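Protein-tyrosine-phosphatase (Shewanella sp., PDB 2Z72) probably hydrolyses the phosphate ester of phosphotyrosine in proteins at low temperature, as a cold-active, zinc-containing phosphatase of the calcineurin-like phosphoesterase family. Local coordinates at residues D78-L90 / H120-L132. Sequence-based numbering, arbitrary orientation.
Sequences DVHGQYDVLLTLL and HQVNEVLWFMYQL. With ZN (zinc ion), chain B.
Helices 83-90 and 122-132 follow two neighbouring parallel strands of the phosphoesterase core and pack at 38°, Tyr83 and Phe128 meeting between them. The edge of the Tyr83 ring points toward the face of Phe128 in an offset edge-to-face pair, centroids 5.8 Å apart, while Glu124 CB lies over a Tyr83 face, 4.0 Å from its centroid. With CG anti to the backbone N (chi1 170°), Phe128 reaches across as a knob among Tyr83, Leu86, Leu87 and Leu90; Leu90 CD1 sits at its ring edge, 3.7 Å from Phe128 CE2. An alanine in place of Tyr83 would be likely to open a gap beside Phe128 and leave Glu124 CB without its CH-pi partner. Val125 CG2 meets Val79 CG1 tip to tip, 3.8 Å apart, and also lies against Tyr83 CB.

At the helix starts the contact turns polar. Gln121, the N-cap of its own helix, donates its backbone N-H to Gly81 O in a bent bond, on a lone pair. In one of its two conformers its amide reaches the other helix's first turn: OE1 accepts Asp84 N at 3.0 Å, nearly straight though tilted from the carbonyl plane, NE2 donates to Asp84 OD1 at 3.1 Å from above the carboxylate plane, and a water donating to OE1 also accepts from Gln82 NE2 and Val85 N. Two other waters link His120 to Gln82 and Asp84. Gly81, at positive phi in a type I' turn, comes within 3.9 Å (CA) of Val122 CG2. Just upstream, Asp78 OD1 and His80 NE2 bind a zinc ion together with two waters and Asp114, which also binds the second zinc, the Asp-X-His metal motif at a strand end characteristic of calcineurin-like phosphoesterases.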
ATOM      1  N   ASP A  78      -2.304   3.764   4.551  1.00  8.69           N
ATOM      2  CA  ASP A  78      -1.847   3.666   5.941  1.00  8.53           C
ATOM      3  C   ASP A  78      -2.777   2.802   6.784  1.00  7.67           C
ATOM      4  O   ASP A  78      -3.159   3.117   7.906  1.00  9.68           O
ATOM      5  CB  ASP A  78      -1.677   5.066   6.550  1.00  8.89           C
ATOM      6  CG  ASP A  78      -0.536   5.826   5.885  1.00  8.59           C
ATOM      7  OD1 ASP A  78       0.620   5.774   6.345  1.00  8.98           O
ATOM      8  OD2 ASP A  78      -0.807   6.452   4.821  1.00  9.50           O
ATOM      9  N   VAL A  79      -3.106   1.620   6.234  1.00  8.40           N
ATOM     10  CA  VAL A  79      -3.912   0.672   7.002  1.00  8.49           C
ATOM     11  C   VAL A  79      -3.174   0.178   8.257  1.00  7.92           C
ATOM     12  O   VAL A  79      -3.825  -0.092   9.254  1.00  9.11           O
ATOM     13  CB  VAL A  79      -4.342  -0.466   6.056  1.00  8.34           C
ATOM     14  CG1 VAL A  79      -4.967  -1.623   6.796  1.00  9.70           C
ATOM     15  CG2 VAL A  79      -5.271   0.046   4.964  1.00  9.15           C
ATOM     16  N   HIS A  80      -1.852   0.029   8.183  1.00  8.26           N
ATOM     17  CA  HIS A  80      -1.059  -0.291   9.386  1.00  8.26           C
ATOM     18  C   HIS A  80      -1.636  -1.464  10.140  1.00  8.25           C
ATOM     19  O   HIS A  80      -1.934  -1.428  11.336  1.00  9.35           O
ATOM     20  CB  HIS A  80      -0.903   0.961  10.273  1.00  9.06           C
ATOM     21  CG  HIS A  80       0.132   1.885   9.698  1.00  8.74           C
ATOM     22  ND1 HIS A  80       1.419   1.505   9.478  1.00  9.37           N
ATOM     23  CD2 HIS A  80       0.082   3.196   9.343  1.00  9.31           C
ATOM     24  CE1 HIS A  80       2.102   2.519   8.972  1.00  8.90           C
ATOM     25  NE2 HIS A  80       1.316   3.605   8.870  1.00  8.96           N
ATOM     26  N   GLY A  81      -1.915  -2.557   9.417  1.00  7.89           N
ATOM     27  CA  GLY A  81      -2.327  -3.791  10.015  1.00  7.86           C
ATOM     28  C   GLY A  81      -3.732  -3.822  10.584  1.00  8.69           C
ATOM     29  O   GLY A  81      -4.014  -4.745  11.392  1.00  9.66           O
ATOM     30  N   GLN A  82      -4.596  -2.915  10.225  1.00  8.74           N
ATOM     31  CA  GLN A  82      -5.983  -2.868  10.723  1.00  8.99           C
ATOM     32  C   GLN A  82      -6.933  -3.428   9.659  1.00  8.82           C
ATOM     33  O   GLN A  82      -7.601  -2.707   8.927  1.00  9.77           O
ATOM     34  CB  GLN A  82      -6.338  -1.464  11.141  1.00  9.65           C
ATOM     35  CG  GLN A  82      -5.497  -0.962  12.276  1.00 10.22           C
ATOM     36  CD  GLN A  82      -5.721  -1.650  13.603  1.00 11.00           C
ATOM     37  OE1 GLN A  82      -4.798  -1.599  14.481  1.00 14.24           O
ATOM     38  NE2 GLN A  82      -6.844  -2.236  13.850  1.00 10.35           N
ATOM     39  N   TYR A  83      -6.963  -4.747   9.553  1.00  8.99           N
ATOM     40  CA  TYR A  83      -7.783  -5.450   8.592  1.00  9.11           C
ATOM     41  C   TYR A  83      -9.263  -5.221   8.784  1.00  9.15           C
ATOM     42  O   TYR A  83     -10.019  -4.924   7.838  1.00  9.28           O
ATOM     43  CB  TYR A  83      -7.484  -6.952   8.617  1.00  9.64           C
ATOM     44  CG  TYR A  83      -8.412  -7.780   7.762  1.00  9.60           C
ATOM     45  CD1 TYR A  83      -9.341  -8.626   8.285  1.00 11.62           C
ATOM     46  CD2 TYR A  83      -8.305  -7.689   6.368  1.00 12.25           C
ATOM     47  CE1 TYR A  83     -10.177  -9.395   7.509  1.00 12.87           C
ATOM     48  CE2 TYR A  83      -9.154  -8.462   5.569  1.00 13.37           C
ATOM     49  CZ  TYR A  83     -10.073  -9.293   6.128  1.00 14.01           C
ATOM     50  OH  TYR A  83     -10.887 -10.029   5.272  1.00 16.66           O
ATOM     51  N   ASP A  84      -9.759  -5.321  10.034  1.00  9.30           N
ATOM     52  CA  ASP A  84     -11.166  -5.167  10.268  1.00  9.68           C
ATOM     53  C   ASP A  84     -11.640  -3.810   9.812  1.00  9.84           C
ATOM     54  O   ASP A  84     -12.745  -3.686   9.206  1.00 10.45           O
ATOM     55  CB  ASP A  84     -11.518  -5.352  11.754  1.00  9.73           C
ATOM     56  CG  ASP A  84     -11.152  -6.701  12.323  1.00 10.35           C
ATOM     57  OD1 ASP A  84     -11.098  -7.694  11.563  1.00 13.05           O
ATOM     58  OD2 ASP A  84     -10.950  -6.746  13.549  1.00 12.10           O
ATOM     59  N   VAL A  85     -10.893  -2.753  10.098  1.00  9.79           N
ATOM     60  CA  VAL A  85     -11.295  -1.409   9.680  1.00 10.14           C
ATOM     61  C   VAL A  85     -11.281  -1.285   8.153  1.00 10.06           C
ATOM     62  O   VAL A  85     -12.248  -0.751   7.571  1.00 10.58           O
ATOM     63  CB  VAL A  85     -10.371  -0.352  10.300  1.00 11.28           C
ATOM     64  CG1 VAL A  85     -10.672   1.051   9.794  1.00 11.82           C
ATOM     65  CG2 VAL A  85     -10.482  -0.377  11.832  1.00 13.33           C
ATOM     66  N   LEU A  86     -10.245  -1.787   7.516  1.00  9.72           N
ATOM     67  CA  LEU A  86     -10.220  -1.777   6.065  1.00  9.79           C
ATOM     68  C   LEU A  86     -11.408  -2.456   5.446  1.00 10.25           C
ATOM     69  O   LEU A  86     -12.057  -1.961   4.505  1.00 10.39           O
ATOM     70  CB  LEU A  86      -8.917  -2.432   5.597  1.00  9.82           C
ATOM     71  CG  LEU A  86      -8.761  -2.642   4.101  1.00  9.94           C
ATOM     72  CD1 LEU A  86      -8.739  -1.305   3.364  1.00 11.20           C
ATOM     73  CD2 LEU A  86      -7.507  -3.471   3.791  1.00 10.71           C
ATOM     74  N   LEU A  87     -11.728  -3.677   5.927  1.00  9.87           N
ATOM     75  CA  LEU A  87     -12.801  -4.435   5.357  1.00 10.32           C
ATOM     76  C   LEU A  87     -14.115  -3.704   5.539  1.00 10.99           C
ATOM     77  O   LEU A  87     -14.948  -3.613   4.613  1.00 11.36           O
ATOM     78  CB  LEU A  87     -12.876  -5.825   5.975  1.00 10.63           C
ATOM     79  CG  LEU A  87     -13.720  -6.850   5.247  1.00 12.76           C
ATOM     80  CD1 LEU A  87     -13.052  -7.365   3.973  1.00 16.18           C
ATOM     81  CD2 LEU A  87     -13.924  -8.026   6.191  1.00 16.96           C
ATOM     82  N   THR A  88     -14.356  -3.190   6.747  1.00 10.88           N
ATOM     83  CA  THR A  88     -15.597  -2.477   6.988  1.00 12.23           C
ATOM     84  C   THR A  88     -15.746  -1.256   6.057  1.00 10.92           C
ATOM     85  O   THR A  88     -16.793  -1.019   5.481  1.00 11.91           O
ATOM     86  CB  THR A  88     -15.661  -2.028   8.454  1.00 13.53           C
ATOM     87  OG1 THR A  88     -15.792  -3.226   9.231  1.00 17.05           O
ATOM     88  CG2 THR A  88     -16.846  -1.115   8.739  1.00 15.76           C
ATOM     89  N   LEU A  89     -14.633  -0.499   5.898  1.00 10.65           N
ATOM     90  CA  LEU A  89     -14.688   0.668   5.047  1.00 10.44           C
ATOM     91  C   LEU A  89     -15.043   0.266   3.618  1.00 10.47           C
ATOM     92  O   LEU A  89     -15.888   0.900   2.958  1.00 11.35           O
ATOM     93  CB  LEU A  89     -13.321   1.381   5.098  1.00 10.68           C
ATOM     94  CG  LEU A  89     -13.177   2.508   4.034  1.00 12.21           C
ATOM     95  CD1 LEU A  89     -14.210   3.602   4.211  1.00 11.87           C
ATOM     96  CD2 LEU A  89     -11.742   3.064   4.140  1.00 13.59           C
ATOM     97  N   LEU A  90     -14.396  -0.767   3.096  1.00  9.82           N
ATOM     98  CA  LEU A  90     -14.634  -1.155   1.702  1.00 10.48           C
ATOM     99  C   LEU A  90     -16.014  -1.718   1.516  1.00 10.58           C
ATOM    100  O   LEU A  90     -16.644  -1.565   0.478  1.00 11.98           O
ATOM    101  CB  LEU A  90     -13.550  -2.130   1.233  1.00 11.68           C
ATOM    102  CG  LEU A  90     -12.129  -1.564   1.206  1.00 10.56           C
ATOM    103  CD1 LEU A  90     -11.165  -2.651   0.763  1.00 13.65           C
ATOM    104  CD2 LEU A  90     -12.005  -0.304   0.341  1.00 11.82           C
ATOM    105  N   HIS A 120      -2.051  -5.383  14.317  1.00  9.39           N
ATOM    106  CA  HIS A 120      -2.039  -6.785  14.652  1.00  8.87           C
ATOM    107  C   HIS A 120      -2.578  -7.729  13.612  1.00  8.26           C
ATOM    108  O   HIS A 120      -2.613  -8.933  13.859  1.00  8.88           O
ATOM    109  CB  HIS A 120      -2.808  -7.006  15.983  1.00 10.38           C
ATOM    110  CG  HIS A 120      -4.251  -6.692  15.890  1.00 10.89           C
ATOM    111  ND1 HIS A 120      -4.816  -5.460  15.629  1.00 13.19           N
ATOM    112  CD2 HIS A 120      -5.288  -7.547  15.964  1.00 13.10           C
ATOM    113  CE1 HIS A 120      -6.151  -5.536  15.576  1.00 15.47           C
ATOM    114  NE2 HIS A 120      -6.443  -6.808  15.771  1.00 15.31           N
ATOM    115  N   GLN A 121      -2.991  -7.203  12.458  1.00  8.38           N
ATOM    116  CA  GLN A 121      -3.592  -7.995  11.395  1.00  8.30           C
ATOM    117  C   GLN A 121      -2.883  -7.751  10.087  1.00  8.23           C
ATOM    118  O   GLN A 121      -3.484  -7.678   8.996  1.00  8.64           O
ATOM    119  CB  GLN A 121      -5.091  -7.700  11.213  0.54  9.29           C
ATOM    120  CG  GLN A 121      -5.944  -7.796  12.479  0.54  9.20           C
ATOM    121  CD  GLN A 121      -7.409  -7.474  12.194  0.54  7.59           C
ATOM    122  OE1 GLN A 121      -7.745  -6.319  11.985  0.54  8.66           O
ATOM    123  NE2 GLN A 121      -8.204  -8.521  12.122  0.54  9.10           N
ATOM    124  N   VAL A 122      -1.541  -7.710  10.136  1.00  8.27           N
ATOM    125  CA  VAL A 122      -0.756  -7.413   8.918  1.00  7.83           C
ATOM    126  C   VAL A 122      -0.958  -8.432   7.855  1.00  7.28           C
ATOM    127  O   VAL A 122      -1.159  -8.096   6.672  1.00  7.93           O
ATOM    128  CB  VAL A 122       0.709  -7.183   9.279  1.00  8.25           C
ATOM    129  CG1 VAL A 122       1.562  -7.041   8.026  1.00  9.42           C
ATOM    130  CG2 VAL A 122       0.906  -5.975  10.186  1.00  9.51           C
ATOM    131  N   ASN A 123      -0.838  -9.731   8.142  1.00  7.90           N
ATOM    132  CA  ASN A 123      -0.987 -10.722   7.113  1.00  8.01           C
ATOM    133  C   ASN A 123      -2.387 -10.804   6.569  1.00  7.84           C
ATOM    134  O   ASN A 123      -2.559 -11.129   5.371  1.00  8.06           O
ATOM    135  CB  ASN A 123      -0.465 -12.079   7.572  1.00  8.77           C
ATOM    136  CG  ASN A 123       1.041 -12.070   7.678  1.00  9.17           C
ATOM    137  OD1 ASN A 123       1.727 -11.699   6.732  1.00  9.04           O
ATOM    138  ND2 ASN A 123       1.590 -12.471   8.842  1.00 10.29           N
ATOM    139  N   GLU A 124      -3.402 -10.558   7.361  1.00  8.06           N
ATOM    140  CA  GLU A 124      -4.769 -10.474   6.887  1.00  8.23           C
ATOM    141  C   GLU A 124      -4.861  -9.381   5.818  1.00  7.83           C
ATOM    142  O   GLU A 124      -5.476  -9.592   4.786  1.00  8.18           O
ATOM    143  CB  GLU A 124      -5.742 -10.211   8.021  1.00  8.47           C
ATOM    144  CG  GLU A 124      -5.872 -11.377   9.020  1.00  9.56           C
ATOM    145  CD  GLU A 124      -4.739 -11.623   9.955  1.00  9.49           C
ATOM    146  OE1 GLU A 124      -3.817 -10.809  10.136  1.00  9.00           O
ATOM    147  OE2 GLU A 124      -4.763 -12.760  10.549  1.00 11.53           O
ATOM    148  N   VAL A 125      -4.307  -8.213   6.087  1.00  7.54           N
ATOM    149  CA  VAL A 125      -4.315  -7.150   5.095  1.00  7.53           C
ATOM    150  C   VAL A 125      -3.568  -7.546   3.867  1.00  7.14           C
ATOM    151  O   VAL A 125      -4.048  -7.341   2.720  1.00  8.04           O
ATOM    152  CB  VAL A 125      -3.786  -5.821   5.662  1.00  7.75           C
ATOM    153  CG1 VAL A 125      -3.842  -4.765   4.554  1.00  9.08           C
ATOM    154  CG2 VAL A 125      -4.605  -5.361   6.853  1.00  8.91           C
ATOM    155  N   LEU A 126      -2.364  -8.110   4.015  1.00  7.67           N
ATOM    156  CA  LEU A 126      -1.564  -8.447   2.848  1.00  7.96           C
ATOM    157  C   LEU A 126      -2.259  -9.431   1.949  1.00  7.55           C
ATOM    158  O   LEU A 126      -2.355  -9.244   0.720  1.00  8.01           O
ATOM    159  CB  LEU A 126      -0.193  -8.974   3.319  1.00  7.94           C
ATOM    160  CG  LEU A 126       0.775  -7.942   3.911  1.00  7.80           C
ATOM    161  CD1 LEU A 126       1.911  -8.649   4.603  1.00  8.81           C
ATOM    162  CD2 LEU A 126       1.358  -7.010   2.850  1.00  8.53           C
ATOM    163  N   TRP A 127      -2.767 -10.529   2.524  1.00  7.78           N
ATOM    164  CA  TRP A 127      -3.390 -11.546   1.678  1.00  7.83           C
ATOM    165  C   TRP A 127      -4.704 -11.050   1.091  1.00  8.27           C
ATOM    166  O   TRP A 127      -5.071 -11.486  -0.008  1.00  8.78           O
ATOM    167  CB  TRP A 127      -3.551 -12.882   2.423  1.00  8.25           C
ATOM    168  CG  TRP A 127      -2.256 -13.580   2.637  1.00  8.46           C
ATOM    169  CD1 TRP A 127      -1.586 -13.807   3.786  1.00  8.72           C
ATOM    170  CD2 TRP A 127      -1.452 -14.146   1.576  1.00  8.72           C
ATOM    171  NE1 TRP A 127      -0.431 -14.478   3.527  1.00  9.08           N
ATOM    172  CE2 TRP A 127      -0.315 -14.709   2.188  1.00  8.52           C
ATOM    173  CE3 TRP A 127      -1.577 -14.259   0.178  1.00  9.23           C
ATOM    174  CZ2 TRP A 127       0.679 -15.347   1.461  1.00  9.77           C
ATOM    175  CZ3 TRP A 127      -0.588 -14.890  -0.539  1.00 10.56           C
ATOM    176  CH2 TRP A 127       0.526 -15.430   0.092  1.00 10.62           C
ATOM    177  N   PHE A 128      -5.438 -10.215   1.802  1.00  7.95           N
ATOM    178  CA  PHE A 128      -6.621  -9.617   1.267  1.00  8.50           C
ATOM    179  C   PHE A 128      -6.255  -8.759   0.060  1.00  7.73           C
ATOM    180  O   PHE A 128      -6.928  -8.845  -0.979  1.00  8.52           O
ATOM    181  CB  PHE A 128      -7.335  -8.779   2.335  1.00  8.82           C
ATOM    182  CG  PHE A 128      -8.463  -7.938   1.779  1.00  8.97           C
ATOM    183  CD1 PHE A 128      -9.663  -8.489   1.388  1.00 11.17           C
ATOM    184  CD2 PHE A 128      -8.286  -6.582   1.649  1.00 11.54           C
ATOM    185  CE1 PHE A 128     -10.674  -7.709   0.864  1.00 12.38           C
ATOM    186  CE2 PHE A 128      -9.304  -5.796   1.119  1.00 14.04           C
ATOM    187  CZ  PHE A 128     -10.515  -6.350   0.746  1.00 13.81           C
ATOM    188  N   MET A 129      -5.235  -7.941   0.182  1.00  8.12           N
ATOM    189  CA  MET A 129      -4.847  -7.054  -0.936  1.00  7.82           C
ATOM    190  C   MET A 129      -4.304  -7.847  -2.107  1.00  7.92           C
ATOM    191  O   MET A 129      -4.511  -7.418  -3.254  1.00  8.67           O
ATOM    192  CB  MET A 129      -3.887  -5.989  -0.444  1.00  8.28           C
ATOM    193  CG  MET A 129      -4.479  -4.943   0.484  1.00  8.73           C
ATOM    194  SD  MET A 129      -5.938  -4.112  -0.160  1.00  9.79           S
ATOM    195  CE  MET A 129      -5.228  -3.326  -1.597  1.00 12.04           C
ATOM    196  N   TYR A 130      -3.628  -8.966  -1.857  1.00  7.97           N
ATOM    197  CA  TYR A 130      -3.148  -9.843  -2.925  1.00  7.79           C
ATOM    198  C   TYR A 130      -4.346 -10.384  -3.705  1.00  7.94           C
ATOM    199  O   TYR A 130      -4.416 -10.351  -4.929  1.00  8.41           O
ATOM    200  CB  TYR A 130      -2.310 -10.898  -2.270  1.00  8.21           C
ATOM    201  CG  TYR A 130      -1.655 -11.953  -3.137  1.00  8.12           C
ATOM    202  CD1 TYR A 130      -2.397 -12.997  -3.666  1.00  8.97           C
ATOM    203  CD2 TYR A 130      -0.309 -11.947  -3.421  1.00  8.35           C
ATOM    204  CE1 TYR A 130      -1.831 -13.979  -4.457  1.00  9.49           C
ATOM    205  CE2 TYR A 130       0.301 -12.933  -4.175  1.00  8.88           C
ATOM    206  CZ  TYR A 130      -0.479 -13.949  -4.680  1.00  9.23           C
ATOM    207  OH  TYR A 130       0.054 -14.991  -5.440  1.00  9.96           O
ATOM    208  N   GLN A 131      -5.331 -10.934  -2.981  1.00  8.45           N
ATOM    209  CA  GLN A 131      -6.532 -11.439  -3.633  1.00  9.40           C
ATOM    210  C   GLN A 131      -7.241 -10.308  -4.383  1.00  8.76           C
ATOM    211  O   GLN A 131      -7.690 -10.506  -5.525  1.00  8.93           O
ATOM    212  CB  GLN A 131      -7.454 -12.085  -2.588  1.00 11.92           C
ATOM    213  CG  GLN A 131      -8.757 -12.557  -3.140  1.00 15.07           C
ATOM    214  CD  GLN A 131      -9.447 -13.382  -2.073  1.00 16.75           C
ATOM    215  OE1 GLN A 131     -10.313 -12.841  -1.365  1.00 21.33           O
ATOM    216  NE2 GLN A 131      -9.099 -14.642  -1.927  1.00 20.03           N
ATOM    217  N   LEU A 132      -7.353  -9.128  -3.782  1.00  9.41           N
ATOM    218  CA  LEU A 132      -8.071  -8.026  -4.441  1.00  8.46           C
ATOM    219  C   LEU A 132      -7.355  -7.641  -5.711  1.00  8.74           C
ATOM    220  O   LEU A 132      -8.008  -7.283  -6.725  1.00  9.07           O
ATOM    221  CB  LEU A 132      -8.147  -6.889  -3.420  0.65 10.22           C
ATOM    222  CG  LEU A 132      -9.268  -5.931  -3.750  0.65  8.15           C
ATOM    223  CD1 LEU A 132     -10.629  -6.546  -3.352  0.65  9.18           C
ATOM    224  CD2 LEU A 132      -9.079  -4.618  -3.030  0.65  9.69           C
TER
HETATM  225 ZN    ZN B 401       1.742   5.323   7.922  1.00  9.88          ZN
HETATM  226  O   HOH W   1      -8.770  -3.615  12.363  1.00 12.10           O
HETATM  227  O   HOH W   2      -3.979  -3.198  16.998  1.00 25.12           O
HETATM  228  O   HOH W   3      -9.175  -7.799  15.460  1.00 20.36           O
HETATM  229  O   HOH W   4       0.476   6.490   9.155  1.00 11.30           O
HETATM  230  O   HOH W   5       3.221   6.633   7.876  1.00 11.73           O